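PDB 5NTD: leucyl aminopeptidase from Trypanosoma brucei brucei, which probably removes leucine and other N-terminal amino acids from peptides as an M17 metalloaminopeptidase, and here holds manganese ions and the inhibitor bestatin. Local coordinates for residues D241-D246 against V382-N387; A32-N37 against R183-F188; E422-A427 against T488-H493. One frame throughout, in Å; residues are numbered along the deposited sequence.

Contact 1 (D241-D246 against V382-N387); sequences DVICGD and VFHATN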
loop_
_atom_site.group_PDB
_atom_site.type_symbol
_atom_site.label_atom_id
_atom_site.label_comp_id
_atom_site.label_asym_id
_atom_site.label_seq_id
_atom_site.Cartn_x
_atom_site.Cartn_y
_atom_site.Cartn_z
ATOM N N ASP G 241 16.416 -37.895 -20.107
ATOM C CA ASP G 241 17.097 -36.908 -20.968
ATOM C C ASP G 241 17.145 -35.557 -20.204
ATOM O O ASP G 241 16.128 -35.087 -19.726
ATOM C CB ASP G 241 16.344 -36.726 -22.280
ATOM C CG ASP G 241 16.920 -35.607 -23.149
ATOM O OD1 ASP G 241 18.143 -35.650 -23.415
ATOM O OD2 ASP G 241 16.146 -34.713 -23.616
ATOM N N VAL G 242 18.314 -34.968 -20.133
ATOM C CA VAL G 242 18.522 -33.729 -19.426
ATOM C C VAL G 242 19.114 -32.687 -20.348
ATOM O O VAL G 242 20.198 -32.870 -20.888
ATOM C CB VAL G 242 19.490 -33.892 -18.243
ATOM C CG1 VAL G 242 19.716 -32.561 -17.533
ATOM C CG2 VAL G 242 18.953 -34.905 -17.248
ATOM N N ILE G 243 18.427 -31.564 -20.485
ATOM C CA ILE G 243 18.996 -30.405 -21.161
ATOM C C ILE G 243 19.277 -29.368 -20.093
ATOM O O ILE G 243 18.362 -28.852 -19.448
ATOM C CB ILE G 243 18.078 -29.848 -22.236
ATOM C CG1 ILE G 243 17.557 -30.996 -23.088
ATOM C CG2 ILE G 243 18.831 -28.846 -23.096
ATOM C CD1 ILE G 243 16.559 -30.569 -24.127
ATOM N N CYS G 244 20.541 -29.028 -19.938
ATOM C CA CYS G 244 21.021 -28.276 -18.757
ATOM C C CYS G 244 21.637 -26.917 -19.063
ATOM O O CYS G 244 22.405 -26.764 -20.005
ATOM C CB CYS G 244 22.054 -29.082 -17.985
ATOM S SG CYS G 244 22.600 -28.259 -16.461
ATOM N N GLY G 245 21.222 -25.924 -18.280
ATOM C CA GLY G 245 21.872 -24.608 -18.255
ATOM C C GLY G 245 21.984 -23.918 -19.581
ATOM O O GLY G 245 21.013 -23.758 -20.312
ATOM N N ASP G 246 23.194 -23.533 -19.926
ATOM C CA ASP G 246 23.415 -22.792 -21.194
ATOM C C ASP G 246 23.041 -23.578 -22.446
ATOM O O ASP G 246 22.703 -22.999 -23.475
ATOM C CB ASP G 246 24.845 -22.281 -21.267
ATOM C CG ASP G 246 25.124 -21.170 -20.243
ATOM O OD1 ASP G 246 24.236 -20.796 -19.428
ATOM O OD2 ASP G 246 26.252 -20.628 -20.256
ATOM N N VAL G 382 5.776 -27.894 -23.021
ATOM C CA VAL G 382 4.732 -28.495 -23.887
ATOM C C VAL G 382 5.151 -28.525 -25.348
ATOM O O VAL G 382 4.802 -29.445 -26.078
ATOM C CB VAL G 382 3.338 -27.847 -23.762
ATOM C CG1 VAL G 382 2.848 -27.929 -22.333
ATOM C CG2 VAL G 382 3.329 -26.410 -24.254
ATOM N N PHE G 383 5.925 -27.536 -25.774
ATOM C CA PHE G 383 6.477 -27.577 -27.149
ATOM C C PHE G 383 7.463 -28.746 -27.278
ATOM O O PHE G 383 7.409 -29.500 -28.242
ATOM C CB PHE G 383 7.182 -26.328 -27.596
ATOM C CG PHE G 383 7.527 -26.359 -29.060
ATOM C CD1 PHE G 383 6.566 -26.041 -30.028
ATOM C CD2 PHE G 383 8.788 -26.763 -29.490
ATOM C CE1 PHE G 383 6.883 -26.076 -31.407
ATOM C CE2 PHE G 383 9.099 -26.796 -30.846
ATOM C CZ PHE G 383 8.148 -26.464 -31.803
ATOM N N HIS G 384 8.308 -28.880 -26.284
ATOM C CA HIS G 384 9.231 -29.994 -26.258
ATOM C C HIS G 384 8.485 -31.351 -26.369
ATOM O O HIS G 384 8.832 -32.221 -27.170
ATOM C CB HIS G 384 10.026 -29.997 -24.968
ATOM C CG HIS G 384 11.037 -31.097 -24.897
ATOM N ND1 HIS G 384 12.232 -31.050 -25.588
ATOM C CD2 HIS G 384 11.033 -32.276 -24.220
ATOM C CE1 HIS G 384 12.930 -32.143 -25.318
ATOM N NE2 HIS G 384 12.222 -32.902 -24.496
ATOM N N ALA G 385 7.462 -31.507 -25.549
ATOM C CA ALA G 385 6.692 -32.763 -25.502
ATOM C C ALA G 385 5.985 -33.030 -26.822
ATOM O O ALA G 385 5.916 -34.174 -27.258
ATOM C CB ALA G 385 5.678 -32.760 -24.372
ATOM N N THR G 386 5.470 -31.994 -27.430
ATOM C CA THR G 386 4.628 -32.157 -28.625
ATOM C C THR G 386 5.410 -32.094 -29.944
ATOM O O THR G 386 4.855 -32.359 -31.004
ATOM C CB THR G 386 3.494 -31.117 -28.698
ATOM O OG1 THR G 386 4.043 -29.802 -28.596
ATOM C CG2 THR G 386 2.522 -31.365 -27.587
ATOM N N ASN G 387 6.672 -31.734 -29.868
ATOM C CA ASN G 387 7.484 -31.561 -31.074
ATOM C C ASN G 387 8.806 -32.307 -31.118
ATOM O O ASN G 387 9.269 -32.644 -32.192
ATOM C CB ASN G 387 7.814 -30.088 -31.305
ATOM C CG ASN G 387 8.102 -29.777 -32.777
ATOM O OD1 ASN G 387 7.195 -29.725 -33.593
ATOM N ND2 ASN G 387 9.366 -29.571 -33.101
HETATM O O HOH W 1 13.797 -35.321 -24.249
#
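In the catalytic domain of the M17 aminopeptidases, D241 and I243 on strand 239-244 face H384 of helix 374-387, the helix that follows manganese ligands D371 and E373. The two backbones stay well apart, with CA of I243 11.0 Å from CA of H384, and the imidazole spans much of that gap. CG of H384 stands anti to the backbone N (chi1 -178°), which sends the ring out from the helix toward the strand. Its CE1 meets the methyl CD1 of I243 at 4.1 Å, the two side chains crossing at a slant. The polar corner works through water: one molecule, lying in the ring plane at its edge, is 2.9 Å from H384 NE2 and donates to D241 OD2 at a short 2.5 Å. The carboxylate and imidazole are thus bridged by the water, with no direct hydrogen bond between D241 OD2 and H384 NE2, and the nearby negative charge might favour a protonated ring. ND1 is hydrogen-bonded to Y253 OH, so both ring nitrogens have partners and the rotation of the imidazole is fixed from two sides. Among its neighbours, H384 also rests on L269 and T271 of strand 268-274, the antiparallel partner of 239-244; V382 and A385 reach V287 of strand 283-291, and V242 packs against T226 and Q230 of helix 222-236.

Contact 2 (A32-N37 against R183-F188); sequences AAYESN and RLQVVF. Unlike the reference sequence in segment 32-37: A32 (reference Thr).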
loop_
_atom_site.group_PDB
_atom_site.type_symbol
_atom_site.label_atom_id
_atom_site.label_comp_id
_atom_site.label_asym_id
_atom_site.label_seq_id
_atom_site.Cartn_x
_atom_site.Cartn_y
_atom_site.Cartn_z
ATOM N N ALA G 32 -10.357 -59.940 7.900
ATOM C CA ALA G 32 -10.171 -61.409 7.970
ATOM C C ALA G 32 -8.688 -61.763 7.932
ATOM O O ALA G 32 -8.207 -62.589 8.714
ATOM C CB ALA G 32 -10.921 -62.123 6.841
ATOM N N ALA G 33 -7.940 -61.156 7.024
ATOM C CA ALA G 33 -6.490 -61.467 6.935
ATOM C C ALA G 33 -5.789 -61.080 8.235
ATOM O O ALA G 33 -4.833 -61.731 8.694
ATOM C CB ALA G 33 -5.851 -60.772 5.745
ATOM N N TYR G 34 -6.256 -59.976 8.803
ATOM C CA TYR G 34 -5.698 -59.429 10.067
ATOM C C TYR G 34 -5.962 -60.391 11.257
ATOM O O TYR G 34 -5.039 -60.702 12.029
ATOM C CB TYR G 34 -6.338 -58.063 10.344
ATOM C CG TYR G 34 -5.931 -57.388 11.631
ATOM C CD1 TYR G 34 -6.587 -57.664 12.822
ATOM C CD2 TYR G 34 -4.941 -56.438 11.643
ATOM C CE1 TYR G 34 -6.231 -57.037 14.007
ATOM C CE2 TYR G 34 -4.574 -55.792 12.828
ATOM C CZ TYR G 34 -5.234 -56.089 13.999
ATOM O OH TYR G 34 -4.912 -55.452 15.178
ATOM N N GLU G 35 -7.223 -60.813 11.396
ATOM C CA GLU G 35 -7.637 -61.892 12.381
ATOM C C GLU G 35 -6.761 -63.148 12.234
ATOM O O GLU G 35 -6.224 -63.683 13.204
ATOM C CB GLU G 35 -9.111 -62.312 12.204
ATOM N N SER G 36 -6.540 -63.528 10.990
ATOM C CA SER G 36 -5.694 -64.681 10.669
ATOM C C SER G 36 -4.224 -64.493 11.047
ATOM O O SER G 36 -3.576 -65.398 11.562
ATOM C CB SER G 36 -5.814 -65.014 9.179
ATOM O OG SER G 36 -4.814 -65.951 8.774
ATOM N N ASN G 37 -3.670 -63.336 10.746
ATOM C CA ASN G 37 -2.199 -63.111 10.974
ATOM C C ASN G 37 -1.827 -62.683 12.376
ATOM O O ASN G 37 -0.709 -62.864 12.820
ATOM C CB ASN G 37 -1.629 -62.150 9.926
ATOM C CG ASN G 37 -1.675 -62.756 8.537
ATOM O OD1 ASN G 37 -1.316 -63.930 8.352
ATOM N ND2 ASN G 37 -2.144 -61.986 7.543
ATOM N N ARG G 183 4.447 -46.234 11.757
ATOM C CA ARG G 183 4.024 -47.222 10.727
ATOM C C ARG G 183 2.475 -47.331 10.850
ATOM O O ARG G 183 1.934 -47.349 11.946
ATOM C CB ARG G 183 4.747 -48.579 10.850
ATOM N N LEU G 184 1.773 -47.309 9.722
ATOM C CA LEU G 184 0.310 -47.388 9.717
ATOM C C LEU G 184 -0.161 -48.607 8.962
ATOM O O LEU G 184 0.189 -48.820 7.803
ATOM C CB LEU G 184 -0.321 -46.155 9.063
ATOM C CG LEU G 184 0.079 -44.805 9.648
ATOM C CD1 LEU G 184 -0.568 -43.682 8.858
ATOM C CD2 LEU G 184 -0.320 -44.686 11.122
ATOM N N GLN G 185 -0.967 -49.408 9.629
ATOM C CA GLN G 185 -1.573 -50.581 8.979
ATOM C C GLN G 185 -3.056 -50.318 8.764
ATOM O O GLN G 185 -3.841 -50.342 9.697
ATOM C CB GLN G 185 -1.373 -51.874 9.788
ATOM C CG GLN G 185 -1.951 -53.102 9.071
ATOM C CD GLN G 185 -1.574 -54.430 9.711
ATOM O OE1 GLN G 185 -1.294 -55.396 8.999
ATOM N NE2 GLN G 185 -1.628 -54.500 11.035
ATOM N N VAL G 186 -3.401 -50.082 7.511
ATOM C CA VAL G 186 -4.779 -49.832 7.132
ATOM C C VAL G 186 -5.498 -51.181 6.946
ATOM O O VAL G 186 -5.079 -52.035 6.165
ATOM C CB VAL G 186 -4.873 -49.033 5.829
ATOM C CG1 VAL G 186 -6.318 -48.888 5.364
ATOM C CG2 VAL G 186 -4.255 -47.663 6.037
ATOM N N VAL G 187 -6.590 -51.336 7.673
ATOM C CA VAL G 187 -7.372 -52.573 7.687
ATOM C C VAL G 187 -8.733 -52.332 7.079
ATOM O O VAL G 187 -9.628 -51.806 7.723
ATOM C CB VAL G 187 -7.542 -53.121 9.106
ATOM C CG1 VAL G 187 -8.167 -54.516 9.054
ATOM C CG2 VAL G 187 -6.193 -53.199 9.818
ATOM N N PHE G 188 -8.862 -52.707 5.820
ATOM C CA PHE G 188 -10.170 -52.581 5.103
ATOM C C PHE G 188 -11.134 -53.662 5.572
ATOM O O PHE G 188 -10.690 -54.691 6.083
ATOM C CB PHE G 188 -10.007 -52.710 3.600
ATOM C CG PHE G 188 -9.226 -51.578 2.972
ATOM C CD1 PHE G 188 -9.759 -50.295 2.908
ATOM C CD2 PHE G 188 -7.943 -51.798 2.451
ATOM C CE1 PHE G 188 -9.045 -49.249 2.327
ATOM C CE2 PHE G 188 -7.212 -50.749 1.889
ATOM C CZ PHE G 188 -7.769 -49.483 1.824
#
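Y34 of helix 31-38 lies against V187 and Q185 of strand 183-188, in the macro-like N-terminal part of the enzyme, where helices cover a mixed six-stranded sheet. The helix belongs to a beta-alpha-beta crossover: it leads from strand 26-30 to the parallel strand 46-52, with strands 183-188 and 140-145 lying between them in the sheet. The tight part of the contact is narrow. CG of Y34 is anti to the backbone N (chi1 177°), and this carries the phenol from the helix onto the strand, where CD2 meets CG2 of V187 at 3.9 Å. The two side chains cross at about a right angle, and the other methyl, CG1 of V187, comes to 4.2 Å from Y34 CB. F144 of strand 140-145 adds an edge-to-face ring contact with Y34, and L42 and P65 also touch the phenol. The outer side of the helix is different: A32 and S36 are exposed, and E35 could be modelled only as far as CB, which suggests a mobile end. Q185 marks the polar end of the packed part. Its extended chain brings NE2 to the edge of the phenol, near the ring plane and 3.7 Å from Y34 CE2, with amide and ring planes 63° apart. NE2 is hydrogen-bonded to Q38 OE1 and to OD1 of D142, while the other oxygen of that same carboxylate, OD2, is hydrogen-bonded to Y34 OH.

Contact 3 (E422-A427 against T488-H493); sequences EGAEAA and TGAHIH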
loop_
_atom_site.group_PDB
_atom_site.type_symbol
_atom_site.label_atom_id
_atom_site.label_comp_id
_atom_site.label_asym_id
_atom_site.label_seq_id
_atom_site.Cartn_x
_atom_site.Cartn_y
_atom_site.Cartn_z
ATOM N N GLU G 422 -14.057 -31.468 -24.269
ATOM C CA GLU G 422 -15.029 -31.805 -23.209
ATOM C C GLU G 422 -14.760 -33.224 -22.649
ATOM O O GLU G 422 -14.805 -33.439 -21.443
ATOM C CB GLU G 422 -16.479 -31.650 -23.731
ATOM C CG GLU G 422 -17.610 -31.340 -22.727
ATOM C CD GLU G 422 -18.008 -32.513 -21.836
ATOM O OE1 GLU G 422 -17.602 -33.664 -22.035
ATOM O OE2 GLU G 422 -18.749 -32.313 -20.886
ATOM N N GLY G 423 -14.430 -34.167 -23.524
ATOM C CA GLY G 423 -14.235 -35.583 -23.139
ATOM C C GLY G 423 -13.082 -35.801 -22.166
ATOM O O GLY G 423 -13.223 -36.452 -21.120
ATOM N N ALA G 424 -11.950 -35.219 -22.505
ATOM C CA ALA G 424 -10.748 -35.281 -21.638
ATOM C C ALA G 424 -10.995 -34.578 -20.289
ATOM O O ALA G 424 -10.611 -35.060 -19.224
ATOM C CB ALA G 424 -9.561 -34.651 -22.321
ATOM N N GLU G 425 -11.699 -33.462 -20.356
ATOM C CA GLU G 425 -12.069 -32.717 -19.136
ATOM C C GLU G 425 -12.924 -33.589 -18.189
ATOM O O GLU G 425 -12.643 -33.726 -16.994
ATOM C CB GLU G 425 -12.816 -31.447 -19.476
ATOM C CG GLU G 425 -13.157 -30.604 -18.273
ATOM C CD GLU G 425 -13.923 -29.363 -18.675
ATOM O OE1 GLU G 425 -13.288 -28.406 -19.116
ATOM O OE2 GLU G 425 -15.150 -29.341 -18.528
ATOM N N ALA G 426 -13.950 -34.197 -18.753
ATOM C CA ALA G 426 -14.880 -35.057 -17.970
ATOM C C ALA G 426 -14.166 -36.249 -17.359
ATOM O O ALA G 426 -14.407 -36.635 -16.239
ATOM C CB ALA G 426 -16.037 -35.543 -18.849
ATOM N N ALA G 427 -13.230 -36.784 -18.113
ATOM C CA ALA G 427 -12.421 -37.916 -17.632
ATOM C C ALA G 427 -11.517 -37.528 -16.470
ATOM O O ALA G 427 -11.406 -38.254 -15.495
ATOM C CB ALA G 427 -11.579 -38.496 -18.778
ATOM N N THR G 488 -2.462 -32.575 -32.347
ATOM C CA THR G 488 -3.896 -32.361 -32.594
ATOM C C THR G 488 -4.801 -33.046 -31.551
ATOM O O THR G 488 -5.996 -33.226 -31.758
ATOM C CB THR G 488 -4.289 -32.903 -33.976
ATOM O OG1 THR G 488 -4.054 -34.307 -33.974
ATOM C CG2 THR G 488 -3.475 -32.239 -35.087
ATOM N N GLY G 489 -4.214 -33.409 -30.419
ATOM C CA GLY G 489 -4.933 -34.177 -29.386
ATOM C C GLY G 489 -5.510 -33.332 -28.284
ATOM O O GLY G 489 -5.686 -32.124 -28.410
ATOM N N ALA G 490 -5.734 -33.970 -27.151
ATOM C CA ALA G 490 -6.352 -33.328 -26.004
ATOM C C ALA G 490 -5.279 -32.707 -25.136
ATOM O O ALA G 490 -4.255 -33.301 -24.858
ATOM C CB ALA G 490 -7.177 -34.320 -25.206
ATOM N N HIS G 491 -5.548 -31.501 -24.683
ATOM C CA HIS G 491 -4.628 -30.808 -23.758
ATOM C C HIS G 491 -5.340 -30.458 -22.456
ATOM O O HIS G 491 -6.352 -29.775 -22.465
ATOM C CB HIS G 491 -4.069 -29.545 -24.374
ATOM C CG HIS G 491 -3.262 -28.739 -23.417
ATOM N ND1 HIS G 491 -3.446 -27.397 -23.235
ATOM C CD2 HIS G 491 -2.283 -29.105 -22.550
ATOM C CE1 HIS G 491 -2.619 -26.966 -22.299
ATOM N NE2 HIS G 491 -1.911 -27.983 -21.859
ATOM N N ILE G 492 -4.809 -30.983 -21.370
ATOM C CA ILE G 492 -5.350 -30.775 -20.049
ATOM C C ILE G 492 -4.361 -29.962 -19.211
ATOM O O ILE G 492 -3.286 -30.439 -18.889
ATOM C CB ILE G 492 -5.603 -32.088 -19.302
ATOM C CG1 ILE G 492 -6.558 -32.995 -20.107
ATOM C CG2 ILE G 492 -6.214 -31.801 -17.924
ATOM C CD1 ILE G 492 -6.647 -34.414 -19.585
ATOM N N HIS G 493 -4.756 -28.734 -18.888
ATOM C CA HIS G 493 -3.967 -27.875 -18.028
ATOM C C HIS G 493 -4.549 -27.922 -16.625
ATOM O O HIS G 493 -5.708 -27.624 -16.418
ATOM C CB HIS G 493 -3.936 -26.452 -18.563
ATOM C CG HIS G 493 -3.424 -25.449 -17.568
ATOM N ND1 HIS G 493 -2.155 -25.503 -17.039
ATOM C CD2 HIS G 493 -4.034 -24.406 -16.965
ATOM C CE1 HIS G 493 -2.000 -24.536 -16.161
ATOM N NE2 HIS G 493 -3.122 -23.843 -16.112
#
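The first turn of helix 422-435 passes over the start of strand 490-495, and the backbones come closest where CA of A424 lies 6.5 Å from CA of A490. At this close approach both residues are alanines, each with its CB directed at the other segment, and A424 CB meets A490 CB at 3.8 Å. Two places further along the strand, I492 turns its side chain to the same helix residue. Its CG1 is anti to the carbonyl carbon (chi1 -57°) and the chain then runs on extended (chi2 168°); this reach puts the terminal methyl CD1 4.0 Å from A424 CB. CD1 is also 4.0 Å from the carbonyl oxygen of A424, and the methyl therefore lies beside the helix backbone as well as the alanine. This is helix-on-sheet packing in the alpha/beta catalytic domain. The chain leaves strand 415-419 at V419 and turns into a helix that lies over the antiparallel neighbour of that strand, 490-495. V419 touches A424 and I492, while Y517 of helix 511-519 reaches I492 and A427. N420, in the connection, receives a hydrogen bond from H491 N at OD1, and on the strand's other side, where H491 points away from the helix, D398 binds H491 NE2 through OD2 and H493 ND1 through OD1. Beside this contact, E425 OE1 makes a salt bridge with NH1 of R113 of a neighbouring subunit.

In the fold
From the N terminus, contact 2 comes first, closing a loop of 145 residues between helix 31-38 and strand 183-188 in the N-terminal six-stranded sheet. Contact 1 follows, bringing helix 374-387 back to strand 239-244 after 135 residues. Contact 3 spans the shortest interval, 60 residues, from helix 422-435 to strand 490-495. The three loops run in series, and none nests within or crosses another. Contacts 1 and 3 both reach the large catalytic sheet, with centres 23 Å apart and nearest atoms about 5 Å apart. Contact 2 lies across the chain's centre from contact 1, their own centres being 45 Å apart.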